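Branched-chain alpha-ketoacid decarboxylase (PDB 2VBF) probably decarboxylates branched-chain and aromatic alpha-keto acids to aldehydes, with thiamine diphosphate and a magnesium ion as cofactors. Local coordinates at residues A[154-159]-A[181-186]; A[78-83]-A[112-117]; A[238-243]-A[266-271]; A[260-265]-A[278-283]; A[230-235]-A[294-299]. All coordinates share one frame; numbering follows the deposited sequence.

Contact 1 of 5, residues A[154-159]-A[181-186]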
# COMPACT_ATOMS: atom_id res chain seq x y z
N THR A 154 6.11 -12.71 9.11
CA THR A 154 5.49 -12.88 10.42
C THR A 154 6.19 -13.99 11.21
O THR A 154 6.65 -14.97 10.64
CB THR A 154 3.97 -13.24 10.28
OG1 THR A 154 3.83 -14.34 9.37
CG2 THR A 154 3.12 -12.03 9.78
N ALA A 155 6.30 -13.80 12.52
CA ALA A 155 6.87 -14.83 13.39
C ALA A 155 5.88 -15.96 13.65
O ALA A 155 6.28 -17.10 13.93
CB ALA A 155 7.29 -14.22 14.70
N ALA A 156 4.60 -15.63 13.61
CA ALA A 156 3.54 -16.60 13.81
C ALA A 156 2.26 -16.09 13.17
O ALA A 156 2.08 -14.87 13.03
CB ALA A 156 3.32 -16.85 15.31
N ARG A 157 1.39 -17.01 12.81
CA ARG A 157 0.13 -16.68 12.16
C ARG A 157 -0.93 -17.71 12.48
O ARG A 157 -0.60 -18.89 12.67
CB ARG A 157 0.33 -16.56 10.65
CG ARG A 157 0.65 -17.85 9.93
CD ARG A 157 1.51 -17.59 8.70
NE ARG A 157 2.80 -17.10 9.14
CZ ARG A 157 3.78 -17.86 9.62
NH1 ARG A 157 3.68 -19.18 9.69
NH2 ARG A 157 4.90 -17.28 10.02
N THR A 158 -2.19 -17.29 12.53
CA THR A 158 -3.29 -18.21 12.83
C THR A 158 -4.59 -17.84 12.12
O THR A 158 -4.89 -16.65 11.96
CB THR A 158 -3.54 -18.29 14.37
OG1 THR A 158 -4.54 -19.30 14.66
CG2 THR A 158 -4.00 -16.95 14.93
N LEU A 159 -5.31 -18.86 11.69
CA LEU A 159 -6.72 -18.75 11.30
C LEU A 159 -7.55 -19.27 12.47
O LEU A 159 -7.51 -20.48 12.77
CB LEU A 159 -7.02 -19.59 10.06
CG LEU A 159 -8.50 -19.79 9.72
CD1 LEU A 159 -9.23 -18.43 9.58
CD2 LEU A 159 -8.64 -20.64 8.47
N LYS A 181 8.72 -9.81 17.17
CA LYS A 181 8.45 -9.67 15.73
C LYS A 181 6.92 -9.71 15.50
O LYS A 181 6.16 -10.16 16.37
CB LYS A 181 9.12 -10.79 14.94
CG LYS A 181 10.64 -10.74 14.86
CD LYS A 181 11.17 -12.03 14.22
CE LYS A 181 12.59 -11.85 13.68
NZ LYS A 181 13.59 -11.83 14.79
N PRO A 182 6.47 -9.20 14.34
CA PRO A 182 5.02 -9.16 14.10
C PRO A 182 4.36 -10.54 14.02
O PRO A 182 4.97 -11.52 13.60
CB PRO A 182 4.88 -8.40 12.77
CG PRO A 182 6.22 -8.32 12.20
CD PRO A 182 7.23 -8.58 13.26
N VAL A 183 3.10 -10.57 14.42
CA VAL A 183 2.28 -11.76 14.28
C VAL A 183 0.95 -11.38 13.66
O VAL A 183 0.61 -10.19 13.54
CB VAL A 183 2.07 -12.47 15.62
CG1 VAL A 183 3.44 -12.88 16.19
CG2 VAL A 183 1.29 -11.58 16.60
N TYR A 184 0.20 -12.40 13.28
CA TYR A 184 -0.95 -12.27 12.38
C TYR A 184 -2.09 -13.17 12.86
O TYR A 184 -1.88 -14.36 13.09
CB TYR A 184 -0.46 -12.65 10.99
CG TYR A 184 -1.47 -12.76 9.86
CD1 TYR A 184 -1.49 -11.81 8.83
CD2 TYR A 184 -2.32 -13.86 9.73
CE1 TYR A 184 -2.36 -11.95 7.75
CE2 TYR A 184 -3.18 -14.00 8.65
CZ TYR A 184 -3.21 -13.03 7.67
OH TYR A 184 -4.05 -13.16 6.58
N ILE A 185 -3.28 -12.59 12.98
CA ILE A 185 -4.47 -13.27 13.47
C ILE A 185 -5.59 -13.02 12.49
O ILE A 185 -6.01 -11.88 12.30
CB ILE A 185 -4.88 -12.76 14.88
CG1 ILE A 185 -3.76 -13.02 15.89
CG2 ILE A 185 -6.20 -13.39 15.32
CD1 ILE A 185 -3.98 -12.37 17.26
N ASN A 186 -6.04 -14.09 11.82
CA ASN A 186 -7.18 -14.03 10.92
C ASN A 186 -8.40 -14.41 11.76
O ASN A 186 -8.46 -15.50 12.32
CB ASN A 186 -6.95 -14.93 9.69
CG ASN A 186 -8.17 -15.07 8.79
OD1 ASN A 186 -8.08 -14.99 7.55
ND2 ASN A 186 -9.31 -15.33 9.40

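Contact 2 of 5, residues A[78-83]-A[112-117]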
# COMPACT_ATOMS: atom_id res chain seq x y z
N MET A 78 1.73 3.26 11.16
CA MET A 78 1.36 3.89 12.42
C MET A 78 1.52 2.93 13.59
O MET A 78 2.06 3.31 14.63
CB MET A 78 -0.06 4.42 12.37
CG MET A 78 -0.41 5.36 13.53
SD MET A 78 -1.89 6.39 13.26
CE MET A 78 -1.34 7.40 11.89
N ALA A 79 1.04 1.70 13.40
CA ALA A 79 1.19 0.64 14.40
C ALA A 79 2.67 0.35 14.71
O ALA A 79 3.06 0.17 15.87
CB ALA A 79 0.47 -0.62 13.95
N ASP A 80 3.51 0.35 13.68
CA ASP A 80 4.95 0.18 13.85
C ASP A 80 5.55 1.30 14.74
O ASP A 80 6.20 1.01 15.74
CB ASP A 80 5.61 0.10 12.46
CG ASP A 80 7.10 -0.13 12.50
OD1 ASP A 80 7.83 0.65 13.13
OD2 ASP A 80 7.54 -1.07 11.80
N GLY A 81 5.30 2.57 14.41
CA GLY A 81 5.73 3.68 15.26
C GLY A 81 5.24 3.57 16.70
O GLY A 81 5.98 3.80 17.65
N TYR A 82 3.97 3.21 16.86
CA TYR A 82 3.40 3.01 18.19
C TYR A 82 4.16 1.91 18.93
O TYR A 82 4.48 2.07 20.12
CB TYR A 82 1.94 2.64 18.05
CG TYR A 82 1.10 2.53 19.31
CD1 TYR A 82 0.32 3.59 19.75
CD2 TYR A 82 1.03 1.34 20.01
CE1 TYR A 82 -0.50 3.49 20.88
CE2 TYR A 82 0.22 1.22 21.14
CZ TYR A 82 -0.54 2.29 21.57
OH TYR A 82 -1.37 2.16 22.70
N ALA A 83 4.49 0.82 18.23
CA ALA A 83 5.22 -0.30 18.84
C ALA A 83 6.61 0.13 19.30
O ALA A 83 7.07 -0.31 20.36
CB ALA A 83 5.31 -1.48 17.87
N GLU A 112 12.77 -4.77 10.98
CA GLU A 112 13.36 -4.02 12.09
C GLU A 112 12.86 -4.50 13.45
O GLU A 112 13.15 -3.90 14.49
CB GLU A 112 13.15 -2.52 11.87
CG GLU A 112 13.73 -2.10 10.49
CD GLU A 112 14.19 -0.66 10.38
OE1 GLU A 112 14.07 0.11 11.36
OE2 GLU A 112 14.66 -0.30 9.27
N ASN A 113 12.11 -5.61 13.44
CA ASN A 113 11.79 -6.38 14.65
C ASN A 113 10.90 -5.62 15.65
O ASN A 113 11.29 -5.44 16.82
CB ASN A 113 13.09 -6.86 15.31
CG ASN A 113 12.93 -8.19 16.04
OD1 ASN A 113 13.58 -9.18 15.68
ND2 ASN A 113 12.10 -8.22 17.09
N LEU A 114 9.73 -5.19 15.20
CA LEU A 114 8.74 -4.52 16.06
C LEU A 114 7.52 -5.39 16.35
O LEU A 114 6.99 -6.07 15.45
CB LEU A 114 8.28 -3.18 15.47
CG LEU A 114 9.30 -2.05 15.46
CD1 LEU A 114 10.06 -1.96 16.80
CD2 LEU A 114 10.27 -2.18 14.29
N PRO A 115 7.10 -5.42 17.62
CA PRO A 115 6.02 -6.28 18.09
C PRO A 115 4.64 -5.75 17.73
O PRO A 115 3.92 -5.19 18.57
CB PRO A 115 6.27 -6.36 19.60
CG PRO A 115 6.91 -5.08 19.92
CD PRO A 115 7.75 -4.70 18.73
N VAL A 116 4.27 -5.96 16.46
CA VAL A 116 2.98 -5.52 15.94
C VAL A 116 2.09 -6.74 15.65
O VAL A 116 2.50 -7.67 14.96
CB VAL A 116 3.15 -4.70 14.63
CG1 VAL A 116 1.80 -4.29 14.05
CG2 VAL A 116 4.04 -3.48 14.89
N VAL A 117 0.86 -6.70 16.18
CA VAL A 117 -0.17 -7.67 15.84
C VAL A 117 -1.08 -7.12 14.73
O VAL A 117 -1.70 -6.07 14.91
CB VAL A 117 -1.08 -7.97 17.07
CG1 VAL A 117 -2.04 -9.10 16.75
CG2 VAL A 117 -0.20 -8.29 18.30

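Contact 3 of 5, residues A[238-243]-A[266-271]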
# COMPACT_ATOMS: atom_id res chain seq x y z
N GLU A 238 17.57 -4.15 18.37
CA GLU A 238 16.86 -5.19 19.12
C GLU A 238 16.68 -4.81 20.59
O GLU A 238 15.77 -5.30 21.26
CB GLU A 238 17.53 -6.56 18.93
CG GLU A 238 17.59 -7.01 17.48
CD GLU A 238 18.19 -8.40 17.28
OE1 GLU A 238 18.98 -8.85 18.13
OE2 GLU A 238 17.84 -9.04 16.27
N VAL A 239 17.55 -3.93 21.10
CA VAL A 239 17.34 -3.33 22.42
C VAL A 239 16.00 -2.58 22.42
O VAL A 239 15.18 -2.76 23.33
CB VAL A 239 18.50 -2.39 22.82
CG1 VAL A 239 18.16 -1.62 24.10
CG2 VAL A 239 19.80 -3.20 22.99
N ILE A 240 15.75 -1.82 21.36
CA ILE A 240 14.52 -1.04 21.25
C ILE A 240 13.30 -1.98 21.13
O ILE A 240 12.26 -1.73 21.76
CB ILE A 240 14.58 -0.02 20.06
CG1 ILE A 240 15.71 1.00 20.30
CG2 ILE A 240 13.24 0.73 19.90
CD1 ILE A 240 16.03 1.93 19.13
N SER A 241 13.46 -3.05 20.35
CA SER A 241 12.42 -4.07 20.16
C SER A 241 11.83 -4.59 21.48
O SER A 241 10.62 -4.78 21.61
CB SER A 241 12.98 -5.24 19.36
OG SER A 241 13.49 -4.81 18.12
N PHE A 242 12.72 -4.81 22.45
CA PHE A 242 12.35 -5.36 23.75
C PHE A 242 12.12 -4.31 24.83
O PHE A 242 11.85 -4.66 25.98
CB PHE A 242 13.45 -6.33 24.22
CG PHE A 242 13.23 -7.74 23.75
CD1 PHE A 242 12.53 -8.64 24.53
CD2 PHE A 242 13.69 -8.15 22.51
CE1 PHE A 242 12.30 -9.94 24.08
CE2 PHE A 242 13.47 -9.44 22.06
CZ PHE A 242 12.78 -10.34 22.85
N GLY A 243 12.20 -3.02 24.50
CA GLY A 243 12.07 -1.97 25.50
C GLY A 243 13.16 -2.04 26.57
O GLY A 243 12.91 -1.78 27.75
N LYS A 266 19.44 3.83 16.68
CA LYS A 266 19.74 5.10 17.34
C LYS A 266 18.72 5.33 18.47
O LYS A 266 17.53 5.16 18.26
CB LYS A 266 19.71 6.26 16.36
CG LYS A 266 20.05 7.61 16.98
CD LYS A 266 20.18 8.70 15.93
CE LYS A 266 20.40 10.06 16.55
NZ LYS A 266 21.81 10.26 17.04
N SER A 267 19.24 5.71 19.64
CA SER A 267 18.49 5.89 20.89
C SER A 267 18.23 4.57 21.64
O SER A 267 17.45 4.55 22.59
CB SER A 267 17.21 6.74 20.73
OG SER A 267 16.09 6.01 20.23
N ALA A 268 18.92 3.50 21.23
CA ALA A 268 18.96 2.25 22.01
C ALA A 268 19.53 2.50 23.42
O ALA A 268 19.33 1.70 24.32
CB ALA A 268 19.80 1.20 21.30
N VAL A 269 20.28 3.58 23.56
CA VAL A 269 20.71 4.12 24.85
C VAL A 269 20.48 5.62 24.84
O VAL A 269 20.35 6.23 23.78
CB VAL A 269 22.18 3.82 25.14
CG1 VAL A 269 22.41 2.31 25.15
CG2 VAL A 269 23.10 4.55 24.15
N ASP A 270 20.46 6.22 26.03
CA ASP A 270 20.33 7.67 26.17
C ASP A 270 21.63 8.33 25.73
O ASP A 270 22.69 8.05 26.29
CB ASP A 270 20.03 8.03 27.63
CG ASP A 270 19.54 9.46 27.79
OD1 ASP A 270 20.23 10.39 27.34
OD2 ASP A 270 18.44 9.63 28.37
N GLU A 271 21.56 9.20 24.74
CA GLU A 271 22.74 9.83 24.17
C GLU A 271 23.38 10.96 25.01
O GLU A 271 24.44 11.46 24.64
CB GLU A 271 22.43 10.37 22.77
CG GLU A 271 22.05 9.27 21.78
CD GLU A 271 22.09 9.75 20.34
OE1 GLU A 271 22.27 10.97 20.12
OE2 GLU A 271 21.95 8.91 19.41

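Contact 4 of 5, residues A[260-265]-A[278-283]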
# COMPACT_ATOMS: atom_id res chain seq x y z
N THR A 260 28.52 3.26 21.89
CA THR A 260 28.09 3.81 20.61
C THR A 260 26.86 3.02 20.15
O THR A 260 26.56 1.96 20.70
CB THR A 260 29.26 3.74 19.58
OG1 THR A 260 28.87 4.39 18.37
CG2 THR A 260 29.71 2.31 19.31
N THR A 261 26.13 3.58 19.20
CA THR A 261 25.11 2.85 18.46
C THR A 261 25.33 3.09 16.97
O THR A 261 26.00 4.05 16.57
CB THR A 261 23.65 3.27 18.82
OG1 THR A 261 23.33 4.54 18.22
CG2 THR A 261 23.47 3.37 20.34
N LEU A 262 24.77 2.21 16.15
CA LEU A 262 24.65 2.49 14.72
C LEU A 262 23.48 3.46 14.56
O LEU A 262 22.76 3.76 15.52
CB LEU A 262 24.37 1.20 13.94
CG LEU A 262 25.30 0.01 14.16
CD1 LEU A 262 24.91 -1.11 13.20
CD2 LEU A 262 26.76 0.38 13.98
N ASN A 263 23.25 3.94 13.34
CA ASN A 263 22.03 4.70 13.08
C ASN A 263 20.79 3.78 13.03
O ASN A 263 19.66 4.27 13.09
CB ASN A 263 22.18 5.59 11.84
CG ASN A 263 22.39 4.81 10.55
OD1 ASN A 263 21.85 3.71 10.38
ND2 ASN A 263 23.16 5.39 9.64
N PHE A 264 21.03 2.47 12.92
CA PHE A 264 20.00 1.42 13.00
C PHE A 264 19.99 1.00 14.47
O PHE A 264 20.85 0.25 14.91
CB PHE A 264 20.39 0.26 12.10
CG PHE A 264 19.39 -0.88 12.01
CD1 PHE A 264 18.04 -0.72 12.29
CD2 PHE A 264 19.83 -2.12 11.56
CE1 PHE A 264 17.14 -1.80 12.15
CE2 PHE A 264 18.96 -3.20 11.41
CZ PHE A 264 17.62 -3.05 11.71
N GLY A 265 19.02 1.52 15.20
CA GLY A 265 18.99 1.42 16.64
C GLY A 265 19.40 2.69 17.37
O GLY A 265 19.66 2.64 18.57
N GLY A 278 28.82 8.74 20.23
CA GLY A 278 28.27 9.15 18.96
C GLY A 278 27.83 7.93 18.17
O GLY A 278 27.80 6.80 18.70
N ILE A 279 27.49 8.16 16.91
CA ILE A 279 27.04 7.11 16.01
C ILE A 279 28.21 6.55 15.19
O ILE A 279 28.91 7.29 14.50
CB ILE A 279 25.99 7.66 15.02
CG1 ILE A 279 24.80 8.24 15.78
CG2 ILE A 279 25.56 6.58 14.03
CD1 ILE A 279 24.01 7.23 16.60
N TYR A 280 28.42 5.24 15.31
CA TYR A 280 29.41 4.55 14.50
C TYR A 280 28.77 4.23 13.15
O TYR A 280 27.76 3.54 13.10
CB TYR A 280 29.87 3.27 15.18
CG TYR A 280 30.95 2.53 14.43
CD1 TYR A 280 32.18 3.12 14.16
CD2 TYR A 280 30.74 1.23 13.98
CE1 TYR A 280 33.19 2.43 13.49
CE2 TYR A 280 31.74 0.54 13.30
CZ TYR A 280 32.96 1.14 13.06
OH TYR A 280 33.94 0.45 12.37
N ASN A 281 29.37 4.72 12.07
CA ASN A 281 28.88 4.44 10.72
C ASN A 281 30.04 4.12 9.78
O ASN A 281 30.23 4.78 8.77
CB ASN A 281 28.06 5.63 10.23
CG ASN A 281 27.21 5.32 8.99
OD1 ASN A 281 26.97 4.17 8.64
ND2 ASN A 281 26.74 6.38 8.34
N GLY A 282 30.80 3.09 10.14
CA GLY A 282 31.96 2.67 9.36
C GLY A 282 32.91 3.81 9.07
O GLY A 282 33.16 4.66 9.93
N LYS A 283 33.42 3.86 7.84
CA LYS A 283 34.42 4.87 7.48
C LYS A 283 33.87 6.30 7.48
O LYS A 283 34.65 7.25 7.52
CB LYS A 283 35.08 4.55 6.13
CG LYS A 283 34.30 4.96 4.90
CD LYS A 283 35.02 4.56 3.63
CE LYS A 283 34.33 5.11 2.39
NZ LYS A 283 35.08 4.74 1.15
O HOH W 1 25.42 3.78 11.64

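Contact 5 of 5, residues A[230-235]-A[294-299]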
# COMPACT_ATOMS: atom_id res chain seq x y z
N LYS A 230 40.23 -0.93 27.21
CA LYS A 230 39.44 -0.05 26.35
C LYS A 230 38.22 -0.79 25.79
O LYS A 230 38.17 -1.10 24.61
CB LYS A 230 40.31 0.48 25.21
CG LYS A 230 39.73 1.68 24.49
CD LYS A 230 40.70 2.12 23.41
CE LYS A 230 40.26 3.37 22.70
NZ LYS A 230 41.43 3.94 21.96
N PRO A 231 37.24 -1.06 26.66
CA PRO A 231 36.04 -1.72 26.18
C PRO A 231 35.14 -0.75 25.43
O PRO A 231 35.19 0.46 25.68
CB PRO A 231 35.36 -2.16 27.48
CG PRO A 231 35.72 -1.10 28.45
CD PRO A 231 37.16 -0.75 28.09
N VAL A 232 34.31 -1.27 24.54
CA VAL A 232 33.25 -0.47 23.94
C VAL A 232 31.99 -1.33 23.81
O VAL A 232 32.06 -2.52 23.48
CB VAL A 232 33.67 0.15 22.57
CG1 VAL A 232 33.76 -0.92 21.49
CG2 VAL A 232 32.67 1.27 22.14
N VAL A 233 30.85 -0.73 24.14
CA VAL A 233 29.55 -1.37 23.96
C VAL A 233 28.93 -0.78 22.70
O VAL A 233 29.01 0.42 22.46
CB VAL A 233 28.62 -1.10 25.16
CG1 VAL A 233 27.27 -1.82 24.98
CG2 VAL A 233 29.29 -1.53 26.45
N ILE A 234 28.35 -1.63 21.87
CA ILE A 234 27.57 -1.16 20.73
C ILE A 234 26.14 -1.67 20.92
O ILE A 234 25.91 -2.88 20.98
CB ILE A 234 28.15 -1.64 19.36
CG1 ILE A 234 29.66 -1.38 19.28
CG2 ILE A 234 27.39 -0.98 18.20
CD1 ILE A 234 30.29 -1.82 17.95
N ALA A 235 25.17 -0.75 21.04
CA ALA A 235 23.76 -1.12 21.21
C ALA A 235 23.02 -0.91 19.89
O ALA A 235 23.32 0.02 19.14
CB ALA A 235 23.12 -0.32 22.32
N GLU A 294 37.33 1.16 16.80
CA GLU A 294 38.15 0.20 16.04
C GLU A 294 39.48 -0.17 16.72
O GLU A 294 40.18 -1.09 16.27
CB GLU A 294 38.37 0.73 14.62
CG GLU A 294 37.04 0.92 13.87
CD GLU A 294 37.19 1.47 12.46
OE1 GLU A 294 38.32 1.79 12.04
OE2 GLU A 294 36.15 1.57 11.78
N SER A 295 39.84 0.55 17.78
CA SER A 295 40.99 0.19 18.63
C SER A 295 40.61 -0.44 19.98
O SER A 295 41.49 -0.86 20.75
CB SER A 295 41.87 1.43 18.86
OG SER A 295 41.23 2.38 19.69
N ALA A 296 39.31 -0.54 20.28
CA ALA A 296 38.84 -1.15 21.52
C ALA A 296 39.40 -2.57 21.63
O ALA A 296 39.47 -3.27 20.62
CB ALA A 296 37.30 -1.18 21.57
N ASP A 297 39.81 -2.97 22.83
CA ASP A 297 40.32 -4.34 23.05
C ASP A 297 39.24 -5.37 23.39
O ASP A 297 39.51 -6.56 23.43
CB ASP A 297 41.46 -4.36 24.09
CG ASP A 297 41.05 -3.85 25.45
OD1 ASP A 297 39.93 -3.31 25.63
OD2 ASP A 297 41.88 -3.99 26.37
N PHE A 298 38.02 -4.91 23.63
CA PHE A 298 36.86 -5.79 23.79
C PHE A 298 35.63 -5.06 23.29
O PHE A 298 35.46 -3.88 23.60
CB PHE A 298 36.66 -6.19 25.26
CG PHE A 298 35.36 -6.92 25.51
CD1 PHE A 298 35.13 -8.15 24.91
CD2 PHE A 298 34.36 -6.37 26.30
CE1 PHE A 298 33.96 -8.83 25.11
CE2 PHE A 298 33.17 -7.05 26.52
CZ PHE A 298 32.97 -8.28 25.92
N ILE A 299 34.79 -5.75 22.53
CA ILE A 299 33.56 -5.18 21.99
C ILE A 299 32.39 -6.05 22.46
O ILE A 299 32.39 -7.26 22.23
CB ILE A 299 33.55 -5.16 20.46
CG1 ILE A 299 34.76 -4.40 19.91
CG2 ILE A 299 32.22 -4.54 19.95
CD1 ILE A 299 35.08 -4.73 18.48

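Contact 1 of 5, residues A[154-159]-A[181-186]
Ala155 N donates to Pro182 O at 2.9 Å and begins the pairing of two strands whose axes lie 2° from exactly parallel. Thr158 N then gives to Tyr184 O, and Asn186 N to Thr158 O in a nearly straight 2.8 Å bond. Between the Ala155 and Thr158 bonds, the one from Tyr184 N to Ala156 O is weak, and the buried Ala156 N finds no partner. A short CA-H...O contact, Arg157 CA to Tyr184 O at 3.2 Å, supplements these bonds.

The side-chain contacts divide between the two faces of the pair. On one, Val183 CG1 rests 4.1 Å from Ala156 CB, and Thr158 CG2 meets Ile185 CG1; branched side chains suit such extended backbone, and this face turns to helix 165-179. On the other, Arg157 CB sits obliquely beside Tyr184 CD2, Thr154 CG2 lies 3.8 Å from Tyr184 CB, and Leu159 runs alongside Asn186, pointing the same way, with CD1 against the amide.

Polar side chains reach beyond the pair. Arg157 leaves its backbone with CG wedged between N and the carbonyl carbon (chi1 68°) and bends back at chi3. NE and NH2 thereby grip Thr154 OG1 side-on in the guanidinium plane, NE at 3.0 Å. That hydroxyl also bonds to His150 O. Tyr184 OH reaches Glu99, and Asn186 ND2 reaches Ser122.

This is the parallel pairing of a beta-alpha-beta crossover, strand 156-159, helix 165-179, strand 183-188, which completes the edge of the six-stranded parallel sheet in the thiamine diphosphate enzyme fold.

Contact 2 of 5, residues A[78-83]-A[112-117]
Ala83 lays its methyl group over the start of strand 116-122, with CB 3.8 Å from Val116 CG2 and 4.1 Å from Pro115 CD. The arrangement is the helix-on-sheet layer of an alpha/beta fold: helix 72-86 covers the entrance to a central parallel strand. The chain arrives there from helix 97-111 through a Schellman motif with Asn113, at positive phi, as its C-prime residue. Small residues on the helix allow this close approach, whereas the branched Leu114 and Val116 fill the interface from the other side.

Asp80 turns its carboxylate away from its own backbone N (chi1 -178°), and the side chain crosses Leu114 at about a right angle, with Leu114 CD2 3.9 Å from OD2. The carboxylate is buried but well supplied, with OD1 joined to Arg84 and Tyr429 and OD2 to Ser109. Arg84 also pairs with Glu112, which probably offsets the two nearby negative charges. A leucine in place of Asp80 would probably leave Arg84 without one of its two carboxylates and Tyr429 and Ser109 without this acceptor.

One turn before Ala83, Ala79 CB touches the other branch of the same valine, Val116 CG1, at 3.9 Å.

Contact 3 of 5, residues A[238-243]-A[266-271]
The backbones come nearest where Ile240, in the short helix 237-241, faces Ala268 of an irregular loop, their CA atoms 5.6 Å apart. Two neighbouring helix residues share the work. Val239 points CG1 at the carbonyl of Ala268, at 3.5 Å from its O, while its CB lies 4.1 Å from Ala268 CB. That buried oxygen has no hydrogen-bonding partner in the model, so the valine methyl group covers it without satisfying it.

Ile240 reaches further. With CG1 anti to the carbonyl carbon (chi1 -62°) and the chain extended beyond it, CG1 lies against Ala268 CA at 3.9 Å and CD1 comes to 3.7 Å from Lys266 O. An alanine here would lack CG1 and CD1, the two carbons that touch the loop, and would probably open a gap beside Ala268 CA and the Lys266 carbonyl.

Helix 237-241 directly follows strand 231-235 of the central domain, and the loop carries the chain from strand 259-261 to strand 276-279. The helix closes in a Schellman motif at Gly243, whose positive phi favours glycine and whose N bonds to Ile240 O at 3.0 Å.

Polar side chains of the loop bond to one another and to the chain around 408-418. Ser267, itself at positive phi, turns OG back onto a lone pair of Lys266 O in the carbonyl plane, at 2.6 Å, and is also hydrogen-bonded to Phe418 N. Lys266 CB points away from the helix, and its long chain arches over the loop to Glu271. There NZ forms a salt bridge on the syn lone pair of OE2, at 2.7 Å, and bonds as well to the carbonyls of Ser408 and Ile410.

Contact 4 of 5, residues A[260-265]-A[278-283]
Thr260 swings its OG1 to the far side of CB from the backbone N (chi1 -175°), which brings the hydroxyl to Gly278 O as a donor at 2.7 Å. Ile279 folds back at its second torsion (chi2 -64°), and its CD1 thereby comes against Thr261 OG1 at 3.2 Å, the two side chains crossing at a slant. That hydroxyl donates a hydrogen bond to Leu262 O within its own segment.

The main chains pair in parallel, Thr261 beside Ile279, with Tyr280 N donating to Thr261 O at 3.0 Å. Gly278 adopts backbone angles at which a CB would collide with the preceding carbonyl, so glycine suits this place. Beyond the pairing the segments diverge, and a water links them: it accepts from Asn263 N at 2.8 Å and donates to Tyr280 O.

Leu262 and Tyr280 lie side by side, with Leu262 CD2 at the ring edge, 4.1 Å from Tyr280 CD2. One ring face carries Gly282 N, 4.0 Å above its centre. The amides of Asn263 and Asn281 are turned 65° apart, and Asn263 ND2 donates to Ser309 O.

Strand 276-279 is the outermost on this side of the central-domain sheet, and 259-261 joins it to 231-235. Tyr280 packs on Leu289 of helix 287-295 and bonds through OH to Glu294, while Asn281 touches Leu557 of helix 556-568.

Contact 5 of 5, residues A[230-235]-A[294-299]
Val232 CG1 occupies the middle of the apolar cluster, 3.6 Å from Ala296 CB and 4.0 Å from Ile299 CG1. It gets there by lying between its own backbone N and carbonyl carbon (chi1 71°). Ile234 extends the cluster: its side chain crosses that of Ile299 obliquely, CD1 3.9 Å from Ile299 CG2. On the reverse face Pro231 CB approaches the edge of the Phe298 ring.

The backbone is tied by Val232 N donating to Phe298 O at 3.0 Å. Just outside, Lys230 and Asp297 clasp each other: Asp297 N gives to Lys230 O, and Lys230 N gives to Asp297 OD1 at 2.9 Å, from above the carboxylate plane. Asp297 OD2 takes Gln229 N as well, so a short acid suits this turn by collecting two main-chain N-H groups.

Toward the solvent Lys230 stretches out fully until NZ donates to Ser295 OG at 2.8 Å. The serine hydroxyl also bonds to Asn291 O, and the lysine makes a cation-pi contact with Phe292.

Strands 231-235 and 298-302 are the adjacent central pair of a sheet in which the chain runs out to one edge and returns to the middle, the 3-2-1-4 strand order of a Rossmann-like domain.

Overall arrangement
Contact 1 and contact 2 belong to one parallel sheet, whose strands 183-188 and 116-122 are neighbours; contact 4 and contact 5 share another, where 259-261 lies beside 231-235. Contact 3 sits between, with Ser241 bonded to Asn113 of contact 2 and Ala268 packed on Ala235 of contact 5. Chemistry follows place. Contacts 1, 4 and 5 join parallel strands through backbone bonds, whereas contacts 2 and 3 set helices against the chain by van der Waals packing, some of it on polar oxygens. The centre of contact 2 is about 7 Å from that of the chain; that of contact 5, about 26 Å away, and this contact ends in polar and charged residues near the surface. Tyr280 of contact 4 bonds to Glu294 of contact 5.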